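Local structure of DUF1491 domain-containing protein (Caulobacter crescentus, 4GOQ) at residues 53-58 against 63-68; 37-42 against 102-107; 12-17 against 22-27. The protein is of unknown function, a member of the DUF1491 family built as a small alpha/beta protein round a mixed five-stranded sheet. One frame throughout, in Å; residues are numbered along the deposited sequence.

Interaction 1 of 3, residues 53-58 against 63-68; sequences SEATRG and FWMQPV
Ala55 and Phe63 meet across the ladder of a beta hairpin, in which strand 48-56 turns back into strand 62-65, an outermost strand of the mixed sheet. They form a hydrogen-bonded antiparallel pair: Ala55 N donates to Phe63 O at 3.0 Å, and Phe63 N returns a bond to Ala55 O at 3.1 Å. The returning bond is nearly straight at its hydrogen.

On the same face of the sheet the phenyl ring lies back over its partner. With CG between the backbone N and the carbonyl carbon (chi1 76°), the Phe63 ring is carried across the ladder, and Ala55 CB sits over one ring face, 3.8 Å from the centroid, in a CH-pi contact displaced toward CZ. The backbone carbon of Thr56 lies near the ring edge, while Arg57 CG touches the ring obliquely. A serine in place of Phe63 would probably leave the Ala55 methyl and Arg57 CG without their apolar cover on this side of the hairpin.

Ser53 makes the second hydrogen-bonded pair, with Met65, deposited as selenomethionine. Ser53 N to Met65 O and Met65 N to Ser53 O both measure 2.9 Å. Ser53 OG packs against the proline ring, 3.5 Å from Pro67 CG.

Between these pairs, on the other face, the Glu54 side chain runs alongside that of Trp64, with Glu54 CG 3.6 Å from Trp64 CZ3. The Glu54 carboxylate itself is held by a salt bridge to Arg62 and a hydrogen bond from Val37 N, and Trp64 NE1 bonds to Glu106. At this non-hydrogen-bonded position, Trp64 CA approaches Ser53 O to 3.4 Å in a CA-H...O contact.

Interaction 2 of 3, residues 37-42 against 102-107; sequences VLVKAV and HFLTEP
Val39 and Leu104 join the central strand of the mixed alpha/beta sheet, 37-43, to the loop that follows strand 91-97 and folds back over one sheet face. The contact is small and its cross-segment touches are apolar. Val39 CG2 meets Leu104 CD2 at 4.1 Å, the valine and leucine passing one another as they run opposite ways. Leu104 chi1 (-63°) sets CG beside the backbone N, and the extended chi2 then turns CD2 to the valine. One strand repeat further on, Ala41 CB lies 4.0 Å from His102 CB, so the histidine uses its methylene here while its imidazole leads away from the strand to meet the Phe52 ring edge-to-face.

No hydrogen bond spans the two segments. The strand spends its backbone groups on its sheet neighbours, Val39 pairing with Phe52 on one side, and Leu38 and Lys40 with strand 91-97 on the other. Lys40 points to the other sheet face, where its ammonium group forms salt bridges with Asp77, Glu73 and Glu94.

The polar interaction lies within the loop. Phe103 has a left-handed backbone conformation (phi 60°), and across this turn between His102 and Leu104 the imidazole accepts a backbone bond: Leu104 N donates to His102 ND1 at 3.0 Å, lying only 7° out of the ring plane.

Interaction 3 of 3, residues 12-17 against 22-27; sequences ALIRRA and AFATVA
Ala17 and Ala24 form the apolar centre of this contact, their CB methyls 3.6 Å apart where helix 6-19 lies against strand 23-28. With methyl groups as the only side chains at this point, the segment axes approach to 7.8 Å, running nearly antiparallel at 160°. Ala22, just ahead of the strand, extends the patch, its CB 4.1 Å from Ala17 CB.

One helical turn back, Ile14 spans the contact with two branches. Its CG2 lies over the backbone of the strand, 4.0 Å from Ala24 O, while CD1 reaches Val26 CG2 at 3.5 Å. The isoleucine and valine side chains meet nearly perpendicular. Ile14 places CG1 anti to its carbonyl carbon (chi1 -62°), and the extension beyond it takes CD1 toward the far end of the strand.

The polar edge lies where the chain leaves the helix. Ala22 N donates to Ala17 O at 2.9 Å and so ties the residue leading into the strand to the helix.

Within the sheet, strand 23-28 pairs with strand 91-97 through backbone hydrogen bonds of Phe23, Thr25 and Ala27. Leu13 rests on Val93 and Ile95 of that same strand, while Phe103 of the loop after it packs against Ala17 and Ala22, leaving helix 6-19 seated over the 23-28 edge of the sheet.

In the fold
All three contacts reach the same five-stranded sheet, and all are partly buried. Interaction 2, with its centre about 4 Å from that of the chain, lies deepest and is sparse and apolar across its segments. Interactions 1 and 3 are peripheral, their centres about 11 and 10 Å from the chain centre; they lie on opposite sides of it, at the two outermost strands, with about 20 Å between their own centres. Interaction 1 is a strand pair dominated by backbone hydrogen bonds, whereas interaction 3 packs a helix on a strand through methyl groups with one backbone bond. The loop 102-107 links them: Trp64 N probably bonds to Pro107 O, and Arg16 NE to Phe103 O.

Interaction 1 of 3, residues 53-58 against 63-68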
loop_
_atom_site.group_PDB
_atom_site.type_symbol
_atom_site.label_atom_id
_atom_site.label_comp_id
_atom_site.label_asym_id
_atom_site.label_seq_id
_atom_site.Cartn_x
_atom_site.Cartn_y
_atom_site.Cartn_z
ATOM N N SER A 53 0.917 1.044 5.739
ATOM C CA SER A 53 -0.050 2.114 6.017
ATOM C C SER A 53 0.709 3.420 6.294
ATOM O O SER A 53 1.908 3.419 6.591
ATOM C CB SER A 53 -0.999 1.773 7.162
ATOM O OG SER A 53 -0.303 1.692 8.398
ATOM N N GLU A 54 0.007 4.536 6.168
ATOM C CA GLU A 54 0.595 5.867 6.312
ATOM C C GLU A 54 0.824 6.279 7.749
ATOM O O GLU A 54 -0.008 6.045 8.613
ATOM C CB GLU A 54 -0.312 6.897 5.648
ATOM C CG GLU A 54 -0.556 6.648 4.177
ATOM C CD GLU A 54 -1.452 7.676 3.514
ATOM O OE1 GLU A 54 -1.036 8.845 3.357
ATOM O OE2 GLU A 54 -2.584 7.308 3.149
ATOM N N ALA A 55 1.947 6.929 7.996
ATOM C CA ALA A 55 2.292 7.500 9.290
ATOM C C ALA A 55 2.997 8.831 9.072
ATOM O O ALA A 55 3.325 9.168 7.930
ATOM C CB ALA A 55 3.165 6.552 10.095
ATOM N N THR A 56 3.205 9.601 10.161
ATOM C CA THR A 56 3.879 10.903 10.101
ATOM C C THR A 56 4.880 11.073 11.227
ATOM O O THR A 56 4.682 10.562 12.340
ATOM C CB THR A 56 2.883 12.067 10.172
ATOM O OG1 THR A 56 2.090 11.898 11.346
ATOM C CG2 THR A 56 2.006 12.196 8.924
ATOM N N ARG A 57 5.929 11.848 10.942
ATOM C CA ARG A 57 6.957 12.196 11.913
ATOM C C ARG A 57 6.519 13.490 12.616
ATOM O O ARG A 57 5.672 14.219 12.075
ATOM C CB ARG A 57 8.310 12.363 11.188
ATOM C CG ARG A 57 8.945 11.037 10.755
ATOM C CD ARG A 57 10.090 10.639 11.668
ATOM N NE ARG A 57 11.167 11.628 11.618
ATOM C CZ ARG A 57 12.345 11.499 12.214
ATOM N NH1 ARG A 57 12.630 10.405 12.910
ATOM N NH2 ARG A 57 13.252 12.462 12.119
ATOM N N GLY A 58 7.116 13.778 13.779
ATOM C CA GLY A 58 6.834 14.976 14.574
ATOM C C GLY A 58 7.043 16.320 13.888
ATOM O O GLY A 58 6.942 17.362 14.542
ATOM N N PHE A 63 5.744 8.843 6.035
ATOM C CA PHE A 63 6.495 7.608 5.909
ATOM C C PHE A 63 5.515 6.426 5.966
ATOM O O PHE A 63 4.325 6.606 6.255
ATOM C CB PHE A 63 7.619 7.511 6.951
ATOM C CG PHE A 63 7.217 7.180 8.380
ATOM C CD1 PHE A 63 6.915 8.192 9.289
ATOM C CD2 PHE A 63 7.222 5.868 8.834
ATOM C CE1 PHE A 63 6.571 7.884 10.614
ATOM C CE2 PHE A 63 6.861 5.562 10.149
ATOM C CZ PHE A 63 6.575 6.576 11.041
ATOM N N TRP A 64 5.994 5.251 5.597
ATOM C CA TRP A 64 5.154 4.047 5.610
ATOM C C TRP A 64 5.549 3.109 6.750
ATOM O O TRP A 64 6.723 2.819 6.954
ATOM C CB TRP A 64 5.232 3.320 4.260
ATOM C CG TRP A 64 4.703 4.161 3.130
ATOM C CD1 TRP A 64 5.397 5.057 2.371
ATOM C CD2 TRP A 64 3.333 4.253 2.715
ATOM N NE1 TRP A 64 4.548 5.668 1.460
ATOM C CE2 TRP A 64 3.274 5.181 1.649
ATOM C CE3 TRP A 64 2.155 3.583 3.099
ATOM C CZ2 TRP A 64 2.065 5.530 1.031
ATOM C CZ3 TRP A 64 0.963 3.911 2.472
ATOM C CH2 TRP A 64 0.928 4.838 1.421
HETATM N N MSE A 65 4.562 2.654 7.494
HETATM C CA MSE A 65 4.744 1.740 8.624
HETATM C C MSE A 65 4.060 0.426 8.272
HETATM O O MSE A 65 3.208 0.424 7.382
HETATM C CB MSE A 65 4.194 2.352 9.952
HETATM C CG MSE A 65 2.675 2.644 9.965
HETATM SE SE MSE A 65 1.967 3.435 11.655
HETATM C CE MSE A 65 0.140 2.910 11.489
ATOM N N GLN A 66 4.396 -0.669 8.965
ATOM C CA GLN A 66 3.727 -1.970 8.781
ATOM C C GLN A 66 2.829 -2.165 9.987
ATOM O O GLN A 66 3.331 -2.336 11.098
ATOM C CB GLN A 66 4.715 -3.128 8.585
ATOM C CG GLN A 66 5.505 -2.961 7.287
ATOM C CD GLN A 66 6.508 -4.057 7.118
ATOM O OE1 GLN A 66 6.160 -5.233 7.096
ATOM N NE2 GLN A 66 7.779 -3.697 7.008
ATOM N N PRO A 67 1.503 -1.994 9.812
ATOM C CA PRO A 67 0.590 -2.082 10.975
ATOM C C PRO A 67 0.327 -3.516 11.432
ATOM O O PRO A 67 -0.241 -3.739 12.501
ATOM C CB PRO A 67 -0.691 -1.441 10.452
ATOM C CG PRO A 67 -0.685 -1.738 8.979
ATOM C CD PRO A 67 0.764 -1.729 8.552
ATOM N N VAL A 68 0.733 -4.478 10.611
ATOM C CA VAL A 68 0.596 -5.918 10.860
ATOM C C VAL A 68 1.742 -6.591 10.090
ATOM O O VAL A 68 2.098 -6.131 9.000
ATOM C CB VAL A 68 -0.812 -6.479 10.482
ATOM C CG1 VAL A 68 -1.167 -6.147 9.037
ATOM C CG2 VAL A 68 -0.924 -7.998 10.745
#

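Interaction 2 of 3, residues 37-42 against 102-107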
loop_
_atom_site.group_PDB
_atom_site.type_symbol
_atom_site.label_atom_id
_atom_site.label_comp_id
_atom_site.label_asym_id
_atom_site.label_seq_id
_atom_site.Cartn_x
_atom_site.Cartn_y
_atom_site.Cartn_z
ATOM N N VAL A 37 -4.339 5.379 2.269
ATOM C CA VAL A 37 -3.941 4.280 1.385
ATOM C C VAL A 37 -3.268 3.148 2.170
ATOM O O VAL A 37 -2.436 3.409 3.037
ATOM C CB VAL A 37 -2.978 4.754 0.243
ATOM C CG1 VAL A 37 -2.622 3.601 -0.700
ATOM C CG2 VAL A 37 -3.562 5.921 -0.563
ATOM N N LEU A 38 -3.650 1.893 1.848
ATOM C CA LEU A 38 -2.992 0.673 2.293
ATOM C C LEU A 38 -2.309 0.090 1.085
ATOM O O LEU A 38 -2.953 -0.069 0.060
ATOM C CB LEU A 38 -3.962 -0.387 2.870
ATOM C CG LEU A 38 -4.534 -0.233 4.260
ATOM C CD1 LEU A 38 -5.277 -1.529 4.649
ATOM C CD2 LEU A 38 -3.438 0.067 5.311
ATOM N N VAL A 39 -1.037 -0.278 1.198
ATOM C CA VAL A 39 -0.331 -0.911 0.091
ATOM C C VAL A 39 0.064 -2.319 0.511
ATOM O O VAL A 39 0.760 -2.478 1.506
ATOM C CB VAL A 39 0.906 -0.095 -0.381
ATOM C CG1 VAL A 39 1.659 -0.822 -1.502
ATOM C CG2 VAL A 39 0.504 1.307 -0.815
ATOM N N LYS A 40 -0.384 -3.320 -0.247
ATOM C CA LYS A 40 -0.026 -4.725 -0.034
ATOM C C LYS A 40 1.013 -5.098 -1.074
ATOM O O LYS A 40 0.693 -5.129 -2.252
ATOM C CB LYS A 40 -1.267 -5.617 -0.159
ATOM C CG LYS A 40 -0.971 -7.104 0.119
ATOM C CD LYS A 40 -2.285 -7.876 -0.169
ATOM C CE LYS A 40 -2.155 -9.341 -0.040
ATOM N NZ LYS A 40 -3.353 -10.020 -0.628
ATOM N N ALA A 41 2.259 -5.360 -0.652
ATOM C CA ALA A 41 3.333 -5.710 -1.580
ATOM C C ALA A 41 3.610 -7.206 -1.475
ATOM O O ALA A 41 3.986 -7.686 -0.415
ATOM C CB ALA A 41 4.581 -4.893 -1.268
ATOM N N VAL A 42 3.348 -7.941 -2.549
ATOM C CA VAL A 42 3.499 -9.396 -2.569
ATOM C C VAL A 42 4.777 -9.746 -3.305
ATOM O O VAL A 42 4.966 -9.309 -4.446
ATOM C CB VAL A 42 2.258 -10.112 -3.200
ATOM C CG1 VAL A 42 2.452 -11.636 -3.244
ATOM C CG2 VAL A 42 0.972 -9.758 -2.455
ATOM N N HIS A 102 7.902 -2.553 -3.344
ATOM C CA HIS A 102 6.671 -1.831 -3.065
ATOM C C HIS A 102 6.531 -0.569 -3.958
ATOM O O HIS A 102 5.435 -0.002 -4.003
ATOM C CB HIS A 102 6.579 -1.462 -1.573
ATOM C CG HIS A 102 7.832 -0.806 -1.068
ATOM N ND1 HIS A 102 8.199 0.450 -1.473
ATOM C CD2 HIS A 102 8.787 -1.298 -0.242
ATOM C CE1 HIS A 102 9.343 0.711 -0.861
ATOM N NE2 HIS A 102 9.741 -0.318 -0.111
ATOM N N PHE A 103 7.636 -0.096 -4.628
ATOM C CA PHE A 103 7.644 1.094 -5.517
ATOM C C PHE A 103 7.227 2.405 -4.804
ATOM O O PHE A 103 6.858 3.389 -5.459
ATOM C CB PHE A 103 6.747 0.855 -6.763
ATOM C CG PHE A 103 7.244 -0.318 -7.580
ATOM C CD1 PHE A 103 8.303 -0.169 -8.473
ATOM C CD2 PHE A 103 6.699 -1.589 -7.410
ATOM C CE1 PHE A 103 8.761 -1.260 -9.228
ATOM C CE2 PHE A 103 7.161 -2.676 -8.164
ATOM C CZ PHE A 103 8.184 -2.503 -9.069
ATOM N N LEU A 104 7.309 2.428 -3.474
ATOM C CA LEU A 104 6.959 3.639 -2.716
ATOM C C LEU A 104 8.131 4.595 -2.724
ATOM O O LEU A 104 9.263 4.158 -2.516
ATOM C CB LEU A 104 6.570 3.271 -1.267
ATOM C CG LEU A 104 5.316 2.368 -1.144
ATOM C CD1 LEU A 104 5.193 1.767 0.264
ATOM C CD2 LEU A 104 4.056 3.111 -1.592
ATOM N N THR A 105 7.879 5.896 -2.921
ATOM C CA THR A 105 9.003 6.867 -2.945
ATOM C C THR A 105 9.307 7.430 -1.558
ATOM O O THR A 105 10.426 7.878 -1.328
ATOM C CB THR A 105 8.765 8.005 -3.935
ATOM O OG1 THR A 105 7.641 8.784 -3.522
ATOM C CG2 THR A 105 8.584 7.513 -5.357
ATOM N N GLU A 106 8.312 7.441 -0.652
ATOM C CA GLU A 106 8.471 7.947 0.717
ATOM C C GLU A 106 9.240 6.925 1.558
ATOM O O GLU A 106 9.211 5.740 1.227
ATOM C CB GLU A 106 7.099 8.241 1.370
ATOM C CG GLU A 106 6.195 9.205 0.597
ATOM C CD GLU A 106 5.393 8.603 -0.541
ATOM O OE1 GLU A 106 5.371 7.357 -0.677
ATOM O OE2 GLU A 106 4.829 9.388 -1.339
ATOM N N PRO A 107 9.862 7.333 2.687
ATOM C CA PRO A 107 10.573 6.357 3.525
ATOM C C PRO A 107 9.648 5.288 4.084
ATOM O O PRO A 107 8.462 5.519 4.341
ATOM C CB PRO A 107 11.155 7.216 4.652
ATOM C CG PRO A 107 11.256 8.588 4.079
ATOM C CD PRO A 107 10.011 8.699 3.229
#

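Interaction 3 of 3, residues 12-17 against 22-27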
loop_
_atom_site.group_PDB
_atom_site.type_symbol
_atom_site.label_atom_id
_atom_site.label_comp_id
_atom_site.label_asym_id
_atom_site.label_seq_id
_atom_site.Cartn_x
_atom_site.Cartn_y
_atom_site.Cartn_z
ATOM N N ALA A 12 0.408 7.495 -9.950
ATOM C CA ALA A 12 1.867 7.483 -10.062
ATOM C C ALA A 12 2.433 6.137 -9.564
ATOM O O ALA A 12 3.366 5.601 -10.156
ATOM C CB ALA A 12 2.468 8.629 -9.251
ATOM N N LEU A 13 1.899 5.620 -8.450
ATOM C CA LEU A 13 2.378 4.343 -7.892
ATOM C C LEU A 13 2.131 3.181 -8.889
ATOM O O LEU A 13 3.060 2.406 -9.188
ATOM C CB LEU A 13 1.701 4.062 -6.547
ATOM C CG LEU A 13 1.965 2.650 -5.920
ATOM C CD1 LEU A 13 3.454 2.493 -5.500
ATOM C CD2 LEU A 13 1.119 2.475 -4.672
ATOM N N ILE A 14 0.899 3.099 -9.430
ATOM C CA ILE A 14 0.506 2.067 -10.418
ATOM C C ILE A 14 1.394 2.159 -11.611
ATOM O O ILE A 14 1.953 1.152 -12.041
ATOM C CB ILE A 14 -0.992 2.176 -10.845
ATOM C CG1 ILE A 14 -1.935 1.975 -9.668
ATOM C CG2 ILE A 14 -1.330 1.230 -12.018
ATOM C CD1 ILE A 14 -3.374 2.440 -10.023
ATOM N N ARG A 15 1.562 3.373 -12.147
ATOM C CA ARG A 15 2.384 3.615 -13.318
ATOM C C ARG A 15 3.817 3.150 -13.099
ATOM O O ARG A 15 4.356 2.428 -13.937
ATOM C CB ARG A 15 2.348 5.110 -13.674
ATOM C CG ARG A 15 3.432 5.545 -14.612
ATOM C CD ARG A 15 3.132 6.980 -14.991
ATOM N NE ARG A 15 4.279 7.636 -15.602
ATOM C CZ ARG A 15 4.626 7.504 -16.875
ATOM N NH1 ARG A 15 3.949 6.684 -17.676
ATOM N NH2 ARG A 15 5.676 8.154 -17.349
ATOM N N ARG A 16 4.430 3.553 -11.975
ATOM C CA ARG A 16 5.787 3.161 -11.610
ATOM C C ARG A 16 5.926 1.630 -11.480
ATOM O O ARG A 16 6.906 1.058 -11.948
ATOM C CB ARG A 16 6.151 3.853 -10.272
ATOM C CG ARG A 16 7.611 3.891 -9.918
ATOM C CD ARG A 16 7.936 4.978 -8.892
ATOM N NE ARG A 16 7.044 4.961 -7.722
ATOM C CZ ARG A 16 6.151 5.908 -7.431
ATOM N NH1 ARG A 16 6.020 6.976 -8.218
ATOM N NH2 ARG A 16 5.392 5.804 -6.340
ATOM N N ALA A 17 4.978 0.974 -10.798
ATOM C CA ALA A 17 5.033 -0.476 -10.602
ATOM C C ALA A 17 4.934 -1.187 -11.942
ATOM O O ALA A 17 5.759 -2.056 -12.229
ATOM C CB ALA A 17 3.924 -0.927 -9.661
ATOM N N ALA A 22 5.887 -4.970 -12.467
ATOM C CA ALA A 22 5.029 -5.545 -11.447
ATOM C C ALA A 22 3.572 -5.496 -11.864
ATOM O O ALA A 22 3.218 -4.790 -12.797
ATOM C CB ALA A 22 5.227 -4.819 -10.121
ATOM N N PHE A 23 2.742 -6.306 -11.225
ATOM C CA PHE A 23 1.304 -6.287 -11.439
ATOM C C PHE A 23 0.778 -5.355 -10.327
ATOM O O PHE A 23 1.109 -5.570 -9.162
ATOM C CB PHE A 23 0.735 -7.723 -11.409
ATOM C CG PHE A 23 -0.746 -7.910 -11.679
ATOM C CD1 PHE A 23 -1.324 -7.435 -12.852
ATOM C CD2 PHE A 23 -1.544 -8.633 -10.797
ATOM C CE1 PHE A 23 -2.691 -7.619 -13.107
ATOM C CE2 PHE A 23 -2.909 -8.835 -11.059
ATOM C CZ PHE A 23 -3.474 -8.322 -12.211
ATOM N N ALA A 24 0.118 -4.238 -10.683
ATOM C CA ALA A 24 -0.363 -3.295 -9.668
ATOM C C ALA A 24 -1.820 -3.010 -9.917
ATOM O O ALA A 24 -2.180 -2.596 -11.024
ATOM C CB ALA A 24 0.453 -2.020 -9.698
ATOM N N THR A 25 -2.667 -3.251 -8.924
ATOM C CA THR A 25 -4.090 -3.011 -9.136
ATOM C C THR A 25 -4.715 -2.347 -7.907
ATOM O O THR A 25 -4.212 -2.449 -6.794
ATOM C CB THR A 25 -4.807 -4.305 -9.590
ATOM O OG1 THR A 25 -6.172 -4.029 -9.887
ATOM C CG2 THR A 25 -4.697 -5.424 -8.600
ATOM N N VAL A 26 -5.771 -1.619 -8.151
ATOM C CA VAL A 26 -6.499 -0.931 -7.097
ATOM C C VAL A 26 -7.520 -1.965 -6.599
ATOM O O VAL A 26 -8.476 -2.291 -7.316
ATOM C CB VAL A 26 -7.143 0.380 -7.613
ATOM C CG1 VAL A 26 -8.098 0.955 -6.563
ATOM C CG2 VAL A 26 -6.059 1.408 -7.973
ATOM N N ALA A 27 -7.292 -2.493 -5.397
ATOM C CA ALA A 27 -8.172 -3.491 -4.761
ATOM C C ALA A 27 -9.341 -2.814 -4.075
ATOM O O ALA A 27 -10.362 -3.444 -3.847
ATOM C CB ALA A 27 -7.397 -4.331 -3.771
#